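Local coordinates for tetratricopeptide TPR_2 repeat protein (Thermobaculum terrenum, PDB 5DJS), which is of unknown function but joins tetratricopeptide repeats to a glycosyl transferase family 41 region of the GT-B clan, with uridine-5'-diphosphate bound in a pocket, at residues A[178-183]-A[308-313]; A[182-187]-A[503-508]; A[315-320]-A[428-433]; A[319-324]-A[406-411]; A[455-460]-A[487-492]. The protein carries 1 engineered substitution. All blocks are in the same frame, centred on the assembly; numbering follows the deposited sequence.

Contact 1. Residues A[178-183]-A[308-313]; sequences GYFLEP and YLPCNP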
# COMPACT_ATOMS: atom_id res chain seq x y z
N GLY A 178 -4.58 -3.44 -8.04
CA GLY A 178 -5.24 -3.60 -9.33
C GLY A 178 -4.48 -3.07 -10.54
O GLY A 178 -4.55 -3.66 -11.63
N TYR A 179 -3.76 -1.96 -10.37
CA TYR A 179 -3.00 -1.34 -11.46
C TYR A 179 -1.86 -2.25 -11.94
O TYR A 179 -1.66 -2.39 -13.14
CB TYR A 179 -2.44 0.05 -11.07
CG TYR A 179 -3.49 1.13 -10.82
CD1 TYR A 179 -4.65 1.23 -11.61
CD2 TYR A 179 -3.32 2.09 -9.81
CE1 TYR A 179 -5.60 2.22 -11.39
CE2 TYR A 179 -4.26 3.08 -9.58
CZ TYR A 179 -5.40 3.14 -10.38
OH TYR A 179 -6.35 4.11 -10.16
N PHE A 180 -1.13 -2.85 -11.00
CA PHE A 180 -0.03 -3.76 -11.32
C PHE A 180 -0.46 -5.20 -11.62
O PHE A 180 0.29 -5.95 -12.25
CB PHE A 180 1.00 -3.78 -10.19
CG PHE A 180 1.78 -2.50 -10.05
CD1 PHE A 180 2.67 -2.11 -11.05
CD2 PHE A 180 1.66 -1.71 -8.91
CE1 PHE A 180 3.41 -0.95 -10.92
CE2 PHE A 180 2.40 -0.54 -8.78
CZ PHE A 180 3.28 -0.16 -9.78
N LEU A 181 -1.64 -5.61 -11.15
CA LEU A 181 -2.13 -6.96 -11.42
C LEU A 181 -2.68 -7.09 -12.84
O LEU A 181 -2.46 -8.11 -13.48
CB LEU A 181 -3.20 -7.39 -10.41
CG LEU A 181 -3.70 -8.83 -10.54
CD1 LEU A 181 -2.58 -9.82 -10.25
CD2 LEU A 181 -4.88 -9.07 -9.63
N GLU A 182 -3.40 -6.07 -13.30
CA GLU A 182 -3.99 -6.07 -14.66
C GLU A 182 -3.05 -6.56 -15.79
O GLU A 182 -3.42 -7.48 -16.52
CB GLU A 182 -4.57 -4.69 -15.01
CG GLU A 182 -5.13 -4.61 -16.43
CD GLU A 182 -6.03 -3.40 -16.66
OE1 GLU A 182 -6.87 -3.49 -17.57
OE2 GLU A 182 -5.88 -2.37 -15.96
N PRO A 183 -1.85 -5.96 -15.93
CA PRO A 183 -0.93 -6.48 -16.95
C PRO A 183 -0.60 -7.96 -16.77
O PRO A 183 -0.60 -8.72 -17.75
CB PRO A 183 0.33 -5.63 -16.78
CG PRO A 183 0.21 -4.99 -15.44
CD PRO A 183 -1.26 -4.80 -15.23
N TYR A 308 10.70 -5.86 -9.39
CA TYR A 308 9.67 -6.78 -8.87
C TYR A 308 8.23 -6.51 -9.34
O TYR A 308 7.33 -7.21 -8.90
CB TYR A 308 9.73 -6.86 -7.34
CG TYR A 308 9.00 -5.77 -6.56
CD1 TYR A 308 9.36 -4.41 -6.67
CD2 TYR A 308 7.97 -6.10 -5.68
CE1 TYR A 308 8.69 -3.43 -5.95
CE2 TYR A 308 7.30 -5.12 -4.95
CZ TYR A 308 7.66 -3.79 -5.09
OH TYR A 308 7.00 -2.83 -4.36
N LEU A 309 8.01 -5.51 -10.20
CA LEU A 309 6.69 -5.16 -10.70
C LEU A 309 6.73 -4.87 -12.20
O LEU A 309 7.81 -4.54 -12.72
CB LEU A 309 6.19 -3.91 -9.99
CG LEU A 309 6.13 -3.96 -8.46
CD1 LEU A 309 5.83 -2.58 -7.90
CD2 LEU A 309 5.04 -4.91 -8.04
N PRO A 310 5.57 -4.95 -12.90
CA PRO A 310 5.51 -4.53 -14.30
C PRO A 310 5.38 -3.01 -14.47
O PRO A 310 4.44 -2.40 -13.95
CB PRO A 310 4.24 -5.25 -14.82
CG PRO A 310 3.36 -5.36 -13.62
CD PRO A 310 4.27 -5.45 -12.41
N CYS A 311 6.31 -2.42 -15.22
CA CYS A 311 6.42 -0.96 -15.42
C CYS A 311 5.73 -0.37 -16.67
O CYS A 311 5.84 0.83 -16.94
CB CYS A 311 7.90 -0.58 -15.44
SG CYS A 311 8.78 -1.02 -13.93
N ASN A 312 5.01 -1.19 -17.44
CA ASN A 312 4.31 -0.68 -18.63
C ASN A 312 3.15 0.25 -18.24
O ASN A 312 2.37 -0.09 -17.35
CB ASN A 312 3.80 -1.83 -19.52
CG ASN A 312 2.73 -2.67 -18.85
OD1 ASN A 312 2.95 -3.20 -17.77
ND2 ASN A 312 1.57 -2.76 -19.46
N PRO A 313 3.03 1.42 -18.89
CA PRO A 313 2.04 2.41 -18.47
C PRO A 313 0.65 2.12 -19.02
O PRO A 313 0.53 1.37 -19.98
CB PRO A 313 2.57 3.68 -19.11
CG PRO A 313 3.10 3.20 -20.42
CD PRO A 313 3.69 1.84 -20.14

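Contact 2. Residues A[182-187]-A[503-508]; sequences EPVIEA and SFTAEL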
# COMPACT_ATOMS: atom_id res chain seq x y z
N GLU A 182 -3.40 -6.07 -13.30
CA GLU A 182 -3.99 -6.07 -14.66
C GLU A 182 -3.05 -6.56 -15.79
O GLU A 182 -3.42 -7.48 -16.52
CB GLU A 182 -4.57 -4.69 -15.01
CG GLU A 182 -5.13 -4.61 -16.43
CD GLU A 182 -6.03 -3.40 -16.66
OE1 GLU A 182 -6.87 -3.49 -17.57
OE2 GLU A 182 -5.88 -2.37 -15.96
N PRO A 183 -1.85 -5.96 -15.93
CA PRO A 183 -0.93 -6.48 -16.95
C PRO A 183 -0.60 -7.96 -16.77
O PRO A 183 -0.60 -8.72 -17.75
CB PRO A 183 0.33 -5.63 -16.78
CG PRO A 183 0.21 -4.99 -15.44
CD PRO A 183 -1.26 -4.80 -15.23
N VAL A 184 -0.35 -8.36 -15.52
CA VAL A 184 0.02 -9.75 -15.19
C VAL A 184 -1.09 -10.74 -15.55
O VAL A 184 -0.82 -11.79 -16.14
CB VAL A 184 0.44 -9.89 -13.71
CG1 VAL A 184 0.59 -11.35 -13.29
CG2 VAL A 184 1.76 -9.16 -13.49
N ILE A 185 -2.32 -10.41 -15.19
CA ILE A 185 -3.48 -11.24 -15.51
C ILE A 185 -3.68 -11.37 -17.02
O ILE A 185 -3.93 -12.47 -17.51
CB ILE A 185 -4.75 -10.70 -14.81
CG1 ILE A 185 -4.76 -11.16 -13.36
CG2 ILE A 185 -6.02 -11.20 -15.49
CD1 ILE A 185 -5.92 -10.62 -12.56
N GLU A 186 -3.60 -10.25 -17.75
CA GLU A 186 -3.74 -10.26 -19.21
C GLU A 186 -2.69 -11.14 -19.89
O GLU A 186 -3.02 -11.95 -20.73
CB GLU A 186 -3.68 -8.85 -19.80
CG GLU A 186 -3.98 -8.80 -21.31
CD GLU A 186 -3.94 -7.40 -21.89
OE1 GLU A 186 -4.89 -7.05 -22.64
OE2 GLU A 186 -2.97 -6.66 -21.62
N ALA A 187 -1.43 -10.98 -19.51
CA ALA A 187 -0.30 -11.63 -20.20
C ALA A 187 0.05 -13.05 -19.73
O ALA A 187 0.97 -13.66 -20.27
CB ALA A 187 0.94 -10.74 -20.10
N SER A 503 7.51 -9.25 -20.66
CA SER A 503 8.83 -9.53 -20.12
C SER A 503 8.77 -9.83 -18.62
O SER A 503 9.38 -10.80 -18.15
CB SER A 503 9.78 -8.37 -20.41
OG SER A 503 11.12 -8.80 -20.27
N PHE A 504 8.00 -9.02 -17.87
CA PHE A 504 7.83 -9.24 -16.43
C PHE A 504 7.10 -10.54 -16.11
O PHE A 504 7.60 -11.35 -15.31
CB PHE A 504 7.07 -8.09 -15.73
CG PHE A 504 6.72 -8.40 -14.29
CD1 PHE A 504 7.72 -8.41 -13.32
CD2 PHE A 504 5.42 -8.74 -13.92
CE1 PHE A 504 7.43 -8.72 -12.00
CE2 PHE A 504 5.13 -9.06 -12.59
CZ PHE A 504 6.13 -9.05 -11.63
N THR A 505 5.93 -10.76 -16.72
CA THR A 505 5.09 -11.89 -16.29
C THR A 505 5.74 -13.22 -16.66
O THR A 505 5.48 -14.22 -16.01
CB THR A 505 3.61 -11.86 -16.73
OG1 THR A 505 3.36 -12.84 -17.74
CG2 THR A 505 3.14 -10.50 -17.19
N ALA A 506 6.57 -13.24 -17.70
CA ALA A 506 7.37 -14.42 -18.01
C ALA A 506 8.38 -14.69 -16.90
O ALA A 506 8.56 -15.84 -16.50
CB ALA A 506 8.07 -14.26 -19.37
N GLU A 507 9.05 -13.65 -16.40
CA GLU A 507 10.00 -13.80 -15.28
C GLU A 507 9.34 -14.28 -13.97
O GLU A 507 9.94 -15.05 -13.19
CB GLU A 507 10.78 -12.50 -15.06
CG GLU A 507 12.03 -12.38 -15.92
CD GLU A 507 13.22 -13.11 -15.32
OE1 GLU A 507 13.52 -12.90 -14.11
OE2 GLU A 507 13.86 -13.90 -16.06
N LEU A 508 8.10 -13.84 -13.74
CA LEU A 508 7.29 -14.25 -12.59
C LEU A 508 6.84 -15.71 -12.73
O LEU A 508 7.01 -16.53 -11.82
CB LEU A 508 6.08 -13.32 -12.44
CG LEU A 508 5.07 -13.56 -11.32
CD1 LEU A 508 5.71 -13.21 -9.98
CD2 LEU A 508 3.80 -12.75 -11.55

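Contact 3. Residues A[315-320]-A[428-433]; sequences PDLPGW and ALWMGV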
# COMPACT_ATOMS: atom_id res chain seq x y z
N PRO A 315 -2.94 2.84 -21.12
CA PRO A 315 -3.14 3.42 -22.45
C PRO A 315 -3.50 4.92 -22.42
O PRO A 315 -3.02 5.67 -23.27
CB PRO A 315 -4.28 2.58 -23.04
CG PRO A 315 -5.05 2.10 -21.85
CD PRO A 315 -4.05 1.94 -20.74
N ASP A 316 -4.29 5.35 -21.43
CA ASP A 316 -4.78 6.74 -21.34
C ASP A 316 -3.77 7.72 -20.68
O ASP A 316 -4.16 8.60 -19.91
CB ASP A 316 -6.14 6.77 -20.61
CG ASP A 316 -6.07 6.28 -19.15
OD1 ASP A 316 -5.16 5.48 -18.82
OD2 ASP A 316 -6.92 6.69 -18.33
N LEU A 317 -2.48 7.59 -21.03
CA LEU A 317 -1.42 8.38 -20.39
C LEU A 317 -1.43 9.81 -20.92
O LEU A 317 -1.40 9.99 -22.14
CB LEU A 317 -0.04 7.74 -20.65
CG LEU A 317 1.01 8.00 -19.56
CD1 LEU A 317 0.68 7.17 -18.33
CD2 LEU A 317 2.41 7.68 -20.04
N PRO A 318 -1.47 10.84 -20.03
CA PRO A 318 -1.63 12.24 -20.47
C PRO A 318 -0.70 12.74 -21.56
O PRO A 318 -1.10 13.59 -22.36
CB PRO A 318 -1.38 13.03 -19.19
CG PRO A 318 -1.89 12.14 -18.13
CD PRO A 318 -1.46 10.75 -18.56
N GLY A 319 0.54 12.23 -21.60
CA GLY A 319 1.49 12.66 -22.62
C GLY A 319 2.14 13.98 -22.23
O GLY A 319 1.51 14.89 -21.69
N TRP A 320 3.43 14.07 -22.54
CA TRP A 320 4.31 15.07 -21.96
C TRP A 320 4.03 16.45 -22.55
O TRP A 320 3.66 16.57 -23.72
CB TRP A 320 5.77 14.69 -22.19
CG TRP A 320 6.20 13.38 -21.60
CD1 TRP A 320 5.39 12.40 -21.05
CD2 TRP A 320 7.53 12.88 -21.51
NE1 TRP A 320 6.16 11.34 -20.63
CE2 TRP A 320 7.47 11.61 -20.90
CE3 TRP A 320 8.78 13.38 -21.90
CZ2 TRP A 320 8.61 10.83 -20.66
CZ3 TRP A 320 9.92 12.61 -21.66
CH2 TRP A 320 9.82 11.35 -21.05
N ALA A 428 5.90 9.12 -11.84
CA ALA A 428 6.77 10.25 -12.16
C ALA A 428 7.62 9.94 -13.39
O ALA A 428 7.60 10.69 -14.37
CB ALA A 428 7.67 10.60 -10.97
N LEU A 429 8.32 8.81 -13.34
CA LEU A 429 9.14 8.38 -14.48
C LEU A 429 8.32 8.28 -15.77
O LEU A 429 8.78 8.75 -16.81
CB LEU A 429 9.84 7.04 -14.19
CG LEU A 429 10.78 6.89 -12.99
CD1 LEU A 429 11.66 5.66 -13.15
CD2 LEU A 429 11.65 8.12 -12.74
N TRP A 430 7.12 7.72 -15.71
CA TRP A 430 6.21 7.69 -16.88
C TRP A 430 5.98 9.07 -17.53
O TRP A 430 5.77 9.15 -18.75
CB TRP A 430 4.83 7.10 -16.52
CG TRP A 430 4.77 5.59 -16.31
CD1 TRP A 430 5.66 4.65 -16.76
CD2 TRP A 430 3.73 4.88 -15.63
NE1 TRP A 430 5.25 3.40 -16.38
CE2 TRP A 430 4.07 3.51 -15.69
CE3 TRP A 430 2.56 5.26 -14.97
CZ2 TRP A 430 3.27 2.52 -15.10
CZ3 TRP A 430 1.76 4.27 -14.39
CH2 TRP A 430 2.11 2.92 -14.46
N MET A 431 6.01 10.12 -16.71
CA MET A 431 5.88 11.52 -17.17
C MET A 431 7.23 12.26 -17.36
O MET A 431 7.28 13.49 -17.39
CB MET A 431 4.99 12.29 -16.19
CG MET A 431 3.60 11.70 -16.02
SD MET A 431 2.70 11.52 -17.57
CE MET A 431 2.55 13.22 -18.13
N GLY A 432 8.32 11.51 -17.49
CA GLY A 432 9.63 12.09 -17.73
C GLY A 432 10.17 12.98 -16.63
O GLY A 432 10.95 13.88 -16.92
N VAL A 433 9.76 12.72 -15.39
CA VAL A 433 10.25 13.44 -14.22
C VAL A 433 11.20 12.51 -13.47
O VAL A 433 10.81 11.39 -13.12
CB VAL A 433 9.09 13.88 -13.30
CG1 VAL A 433 9.60 14.65 -12.08
CG2 VAL A 433 8.10 14.74 -14.07

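Contact 4. Residues A[319-324]-A[406-411]; sequences GWAPAD and TYNDID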
# COMPACT_ATOMS: atom_id res chain seq x y z
N GLY A 319 0.54 12.23 -21.60
CA GLY A 319 1.49 12.66 -22.62
C GLY A 319 2.14 13.98 -22.23
O GLY A 319 1.51 14.89 -21.69
N TRP A 320 3.43 14.07 -22.54
CA TRP A 320 4.31 15.07 -21.96
C TRP A 320 4.03 16.45 -22.55
O TRP A 320 3.66 16.57 -23.72
CB TRP A 320 5.77 14.69 -22.19
CG TRP A 320 6.20 13.38 -21.60
CD1 TRP A 320 5.39 12.40 -21.05
CD2 TRP A 320 7.53 12.88 -21.51
NE1 TRP A 320 6.16 11.34 -20.63
CE2 TRP A 320 7.47 11.61 -20.90
CE3 TRP A 320 8.78 13.38 -21.90
CZ2 TRP A 320 8.61 10.83 -20.66
CZ3 TRP A 320 9.92 12.61 -21.66
CH2 TRP A 320 9.82 11.35 -21.05
N ALA A 321 4.21 17.48 -21.73
CA ALA A 321 4.07 18.87 -22.15
C ALA A 321 5.47 19.39 -22.52
O ALA A 321 6.48 18.74 -22.21
CB ALA A 321 3.46 19.71 -21.04
N PRO A 322 5.55 20.57 -23.18
CA PRO A 322 6.89 21.13 -23.48
C PRO A 322 7.64 21.76 -22.27
O PRO A 322 8.52 22.60 -22.48
CB PRO A 322 6.58 22.16 -24.59
CG PRO A 322 5.15 22.54 -24.39
CD PRO A 322 4.47 21.31 -23.87
N ALA A 323 7.32 21.32 -21.04
CA ALA A 323 7.76 21.94 -19.76
C ALA A 323 6.94 23.20 -19.44
O ALA A 323 6.93 24.13 -20.23
CB ALA A 323 9.26 22.24 -19.75
N ASP A 324 6.24 23.20 -18.29
CA ASP A 324 5.42 24.34 -17.80
C ASP A 324 4.08 24.45 -18.54
O ASP A 324 4.03 24.74 -19.73
CB ASP A 324 6.22 25.68 -17.78
CG ASP A 324 5.35 26.91 -17.49
OD1 ASP A 324 4.49 26.85 -16.59
OD2 ASP A 324 5.56 27.94 -18.16
N THR A 406 -0.23 16.68 -13.78
CA THR A 406 0.47 17.70 -12.96
C THR A 406 1.96 17.43 -12.76
O THR A 406 2.66 18.26 -12.20
CB THR A 406 -0.16 17.92 -11.55
OG1 THR A 406 -0.02 16.74 -10.76
CG2 THR A 406 -1.63 18.33 -11.63
N TYR A 407 2.45 16.27 -13.19
CA TYR A 407 3.91 16.06 -13.28
C TYR A 407 4.59 16.94 -14.33
O TYR A 407 5.79 17.22 -14.22
CB TYR A 407 4.25 14.59 -13.55
CG TYR A 407 4.33 13.74 -12.30
CD1 TYR A 407 5.41 13.84 -11.43
CD2 TYR A 407 3.32 12.81 -12.00
CE1 TYR A 407 5.49 13.05 -10.30
CE2 TYR A 407 3.40 12.01 -10.86
CZ TYR A 407 4.49 12.14 -10.02
OH TYR A 407 4.57 11.36 -8.90
N ASN A 408 3.83 17.36 -15.34
CA ASN A 408 4.32 18.32 -16.35
C ASN A 408 4.80 19.63 -15.74
O ASN A 408 5.73 20.25 -16.29
CB ASN A 408 3.24 18.63 -17.40
CG ASN A 408 3.05 17.50 -18.39
OD1 ASN A 408 4.00 16.79 -18.73
ND2 ASN A 408 1.83 17.34 -18.90
N ASP A 409 4.19 20.04 -14.62
CA ASP A 409 4.60 21.23 -13.87
C ASP A 409 5.66 20.97 -12.79
O ASP A 409 5.95 21.88 -12.01
CB ASP A 409 3.36 21.89 -13.25
CG ASP A 409 2.26 22.19 -14.28
OD1 ASP A 409 2.58 22.36 -15.48
OD2 ASP A 409 1.08 22.25 -13.90
N ILE A 410 6.25 19.76 -12.76
CA ILE A 410 7.27 19.38 -11.77
C ILE A 410 8.58 19.09 -12.48
O ILE A 410 8.61 18.34 -13.46
CB ILE A 410 6.87 18.09 -10.99
CG1 ILE A 410 5.50 18.24 -10.33
CG2 ILE A 410 7.92 17.71 -9.94
CD1 ILE A 410 5.41 19.31 -9.26
N ASP A 411 9.67 19.63 -11.96
CA ASP A 411 11.00 19.42 -12.54
C ASP A 411 11.68 18.17 -11.98
O ASP A 411 12.32 17.42 -12.72
CB ASP A 411 11.89 20.64 -12.27
CG ASP A 411 11.28 21.93 -12.78
OD1 ASP A 411 11.03 22.01 -14.00
OD2 ASP A 411 11.02 22.85 -11.97

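Contact 5. Residues A[455-460]-A[487-492]; sequences AGLQEL and EHLRRW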
# COMPACT_ATOMS: atom_id res chain seq x y z
N ALA A 455 16.11 0.81 -14.10
CA ALA A 455 15.83 1.69 -15.24
C ALA A 455 17.05 2.52 -15.69
O ALA A 455 16.90 3.47 -16.46
CB ALA A 455 14.65 2.59 -14.91
N GLY A 456 18.25 2.19 -15.20
CA GLY A 456 19.48 2.89 -15.59
C GLY A 456 19.82 4.13 -14.77
O GLY A 456 20.92 4.65 -14.88
N LEU A 457 18.91 4.57 -13.90
CA LEU A 457 19.04 5.84 -13.19
C LEU A 457 19.65 5.70 -11.78
O LEU A 457 19.16 6.28 -10.83
CB LEU A 457 17.66 6.52 -13.14
CG LEU A 457 17.01 6.81 -14.49
CD1 LEU A 457 15.53 7.14 -14.34
CD2 LEU A 457 17.71 7.96 -15.20
N GLN A 458 20.76 4.97 -11.67
CA GLN A 458 21.46 4.79 -10.38
C GLN A 458 22.08 6.08 -9.82
O GLN A 458 22.39 6.15 -8.62
CB GLN A 458 22.52 3.66 -10.41
CG GLN A 458 23.49 3.59 -11.59
CD GLN A 458 22.96 2.87 -12.85
OE1 GLN A 458 23.35 3.22 -13.97
NE2 GLN A 458 22.07 1.88 -12.68
N GLU A 459 22.26 7.08 -10.68
CA GLU A 459 22.78 8.39 -10.26
C GLU A 459 21.77 9.18 -9.41
O GLU A 459 22.15 10.14 -8.75
CB GLU A 459 23.24 9.20 -11.47
CG GLU A 459 22.10 9.78 -12.30
CD GLU A 459 22.50 10.04 -13.73
OE1 GLU A 459 22.30 9.14 -14.56
OE2 GLU A 459 23.01 11.14 -14.02
N LEU A 460 20.49 8.79 -9.45
CA LEU A 460 19.46 9.36 -8.58
C LEU A 460 19.23 8.58 -7.26
O LEU A 460 18.23 8.80 -6.58
CB LEU A 460 18.14 9.47 -9.35
CG LEU A 460 18.17 10.15 -10.71
CD1 LEU A 460 16.76 10.32 -11.25
CD2 LEU A 460 18.85 11.51 -10.63
N GLU A 487 15.24 12.71 -21.52
CA GLU A 487 15.38 11.87 -22.72
C GLU A 487 15.62 10.40 -22.39
O GLU A 487 15.09 9.50 -23.07
CB GLU A 487 16.53 12.37 -23.61
CG GLU A 487 16.05 13.06 -24.87
CD GLU A 487 15.45 12.10 -25.89
OE1 GLU A 487 16.13 11.11 -26.29
OE2 GLU A 487 14.29 12.34 -26.30
N HIS A 488 16.42 10.15 -21.35
CA HIS A 488 16.60 8.79 -20.83
C HIS A 488 15.24 8.16 -20.52
O HIS A 488 14.98 7.02 -20.90
CB HIS A 488 17.47 8.80 -19.58
CG HIS A 488 18.14 7.49 -19.28
ND1 HIS A 488 17.43 6.34 -18.99
CD2 HIS A 488 19.45 7.16 -19.23
CE1 HIS A 488 18.28 5.35 -18.78
NE2 HIS A 488 19.51 5.82 -18.92
N LEU A 489 14.38 8.93 -19.85
CA LEU A 489 13.02 8.51 -19.54
C LEU A 489 12.12 8.35 -20.77
O LEU A 489 11.26 7.47 -20.79
CB LEU A 489 12.34 9.46 -18.51
CG LEU A 489 12.49 9.24 -16.99
CD1 LEU A 489 12.84 7.81 -16.62
CD2 LEU A 489 13.49 10.18 -16.34
N ARG A 490 12.29 9.20 -21.77
CA ARG A 490 11.50 9.10 -23.01
C ARG A 490 11.79 7.78 -23.72
O ARG A 490 10.87 7.13 -24.23
CB ARG A 490 11.82 10.26 -23.98
CG ARG A 490 10.60 10.86 -24.70
CD ARG A 490 10.66 10.83 -26.23
NE ARG A 490 12.03 10.79 -26.76
CZ ARG A 490 12.38 10.34 -27.96
NH1 ARG A 490 11.47 9.90 -28.83
NH2 ARG A 490 13.66 10.35 -28.31
N ARG A 491 13.06 7.40 -23.75
CA ARG A 491 13.48 6.12 -24.34
C ARG A 491 13.06 4.94 -23.48
O ARG A 491 12.55 3.94 -24.01
CB ARG A 491 15.00 6.09 -24.54
CG ARG A 491 15.47 7.07 -25.59
CD ARG A 491 16.97 6.98 -25.85
NE ARG A 491 17.36 7.96 -26.87
CZ ARG A 491 17.14 7.83 -28.18
NH1 ARG A 491 16.53 6.76 -28.68
NH2 ARG A 491 17.53 8.80 -29.00
N TRP A 492 13.30 5.04 -22.18
CA TRP A 492 12.85 4.04 -21.22
C TRP A 492 11.32 3.82 -21.32
O TRP A 492 10.89 2.68 -21.45
CB TRP A 492 13.29 4.43 -19.80
CG TRP A 492 12.75 3.55 -18.71
CD1 TRP A 492 13.32 2.41 -18.22
CD2 TRP A 492 11.54 3.76 -17.97
NE1 TRP A 492 12.53 1.89 -17.22
CE2 TRP A 492 11.43 2.70 -17.05
CE3 TRP A 492 10.54 4.73 -18.00
CZ2 TRP A 492 10.36 2.58 -16.16
CZ3 TRP A 492 9.47 4.63 -17.12
CH2 TRP A 492 9.39 3.56 -16.21

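Contact 1. Residues A[178-183]-A[308-313]
Phe180 turns its ring against Leu309 and Pro310, packing helix 176-187 onto the chain that links the two parallel sheets of this GT-B protein. The ring is approached in two ways. Over one face stands Leu309 CD1, 4.1 Å from the ring centroid of Phe180 and 13° off the ring normal, a CH-pi contact in which the methyl sits toward the rim. At the edge, in the ring plane, lies the carbonyl of Pro310, with Phe180 CD1 3.4 Å from Pro310 O. Placing CG beside the backbone N (chi1 -70°) swings the Phe180 ring out to this loop. Phe180 CD1 also meets the pyrrolidine ring, 3.9 Å from Pro310 CD. One turn further along the helix the two prolines meet at about a right angle, Pro183 CG lying 3.7 Å from Pro310 CG. Leu268, Thr423 and Leu426 also touch Phe180, whose side chain is about 7 Å from the bound UDP at its nearest approach, so this buried packing lies close to the ligand pocket. At the more exposed end, the amide of Asn312 brings its OD1 to 3.7 Å from Pro183 CB.

Contact 2. Residues A[182-187]-A[503-508]
Val184 packs against Phe504, Thr505 and Leu508 where helix 176-187 of the first Rossmann-like half meets the long C-terminal helix 479-521, which in GT-B folds crosses back to the N-terminal domain. The short segment axes approach to 9.3 Å with a signed crossing angle of -75°, a steep crossing that concentrates the contact on a few residues. From CB, the valine divides its two methyls between different partners. Val184 CG1, anti to the backbone N (chi1 170°), lies 3.9 Å from Leu508 CD2; the two side chains run at about a right angle. CG2, on the backbone N side, points at the rim of an aromatic ring: Val184 CG2 is 3.5 Å from Phe504 CE2 and lies in the ring plane, so this is an edge contact and not a stack. Below the branch, Val184 CA is 3.8 Å from Thr505 CG2, which fits the methyl of the threonine against the helix backbone. Tyr167 of strand 163-169 touches both Val184 and Leu508, closing the cluster toward the first sheet. Nearby, Gln501 of the same long helix donates to Pro183 O and to Glu186 OE2, a polar grip beside the apolar one. Farther along helix 176-187, Thr505 CG2 also rests 3.7 Å from Ala187 CB.

Contact 3. Residues A[315-320]-A[428-433]
A Schellman motif closes helix 423-430, and Trp320 of the interdomain linker lies across it. The motif is defined by Val433 N bonded to Ala428 O and Gly432 N to Leu429 O, with Gly432 at positive phi as the C-prime residue. Trp320 uses both its edge and its face. In the ring plane, NE1 donates to Trp430 O at 2.9 Å with an N-H...O angle of 154°. Over one face of the six-membered ring, Gly432 CA stands 3.7 Å from the Trp320 ring centroid, 27° off the normal, a backbone CH-pi contact. Met431, bent at chi2 and chi3, brings its CE to 4.1 Å from Pro318 CB, while its sulfur lies oblique to the indole. Leu317 CD2 packs 3.9 Å from Trp430 O. Trp430 sends its own NE1 to Cys311 O, farther back in the linker. Indole N-H groups are therefore exchanged both ways between helix end and linker, and the Trp320 bond gives the carbonyl of Trp430, at the Schellman turn, a hydrogen-bond donor.

Contact 4. Residues A[319-324]-A[406-411]
Ala321 sets its CB and its backbone N over one face of the Asn408 side-chain amide, and this is the closer-packed part of a contact that lies at the protein surface. Ala321 CB is 3.5 Å from Asn408 CG, almost straight above the amide plane, and the backbone N of Ala321 lies over the same face. That N donates to Asn408 OD1 at 3.1 Å with an N-H...O angle of 154°. Yet the C=O...N angle is only 101° and the donor stands 62° out of the carbonyl plane, so the bond arrives from above the amide and not on a lone pair. Asn408 takes up this place with CG beside its backbone N. The other end is looser. Ala323 and Asp324 are poorly ordered, and residues 325-328, which follow directly, are not modelled. Asp324 N stays 3.6 Å from Asn408 O. Asp324 OD1 is modelled 5.0 Å from Asp409 OD1, not in contact, a position left uncertain by the disorder of Asp324. Asp409 has a long, weak ion pair with Arg363 besides. Together the two halves place the linker on the loop between helix 400-405 and strand 412-414, a helix-to-strand connection of the kind that recurs in Rossmann-like domains.

Contact 5. Residues A[455-460]-A[487-492]
Ala455, Leu457 and His488 form the first shell of a contact between the Schellman turn ending helix 447-454 and the flank of the long helix 479-521, in the second Rossmann-like half of the fold. The two methyls of Leu457 go to different partners. CD2 stands over one face of the imidazole, 4.2 Å from the His488 ring centroid and 15° off its normal, a CH-pi contact. CD1 meets Leu489, with 3.6 Å between Leu457 CD1 and Leu489 CD1. Ala455 CB packs against the indole, 3.6 Å from Trp492 CD1. His488 reaches the turn because its CG lies anti to the backbone N (chi1 -158°), carrying the ring out from the helix.

The turn itself sets these positions: Gly456, at positive phi, is the C-prime residue, with Leu457 N bonded to Leu452 O and Gly456 N to Arg453 O. Behind the first shell, Leu489 and Trp492 both press on Leu429 of helix 423-430, and Glu459 is salt-bridged to Arg484 a turn earlier on the long helix. On another side of that helix Glu487 pairs with Arg490 and Arg491. Arg490 grips one oxygen side-on, NE lying 2.8 Å and NH2 2.9 Å from Glu487 OE2.

The linker between the two parallel sheets, running from strand 300-304 to strand 332-335, ties most of the contacts together. Contact 1, contact 3 and contact 4 use successive parts of it. Contacts 1 and 2 share helix 176-187 with centres about 8 Å apart, and contacts 3 and 4 share Gly319 and Trp320 at about 9 Å; the centres of contacts 2 and 4 are about 30 Å apart. Helix 479-521 serves contacts 2 and 5, and contacts 3, 4 and 5 are nested inside the chain loop that contact 2 closes. The linker touches the long helix, and both join the two halves of the GT-B fold, with contacts 1 and 3 near the UDP pocket.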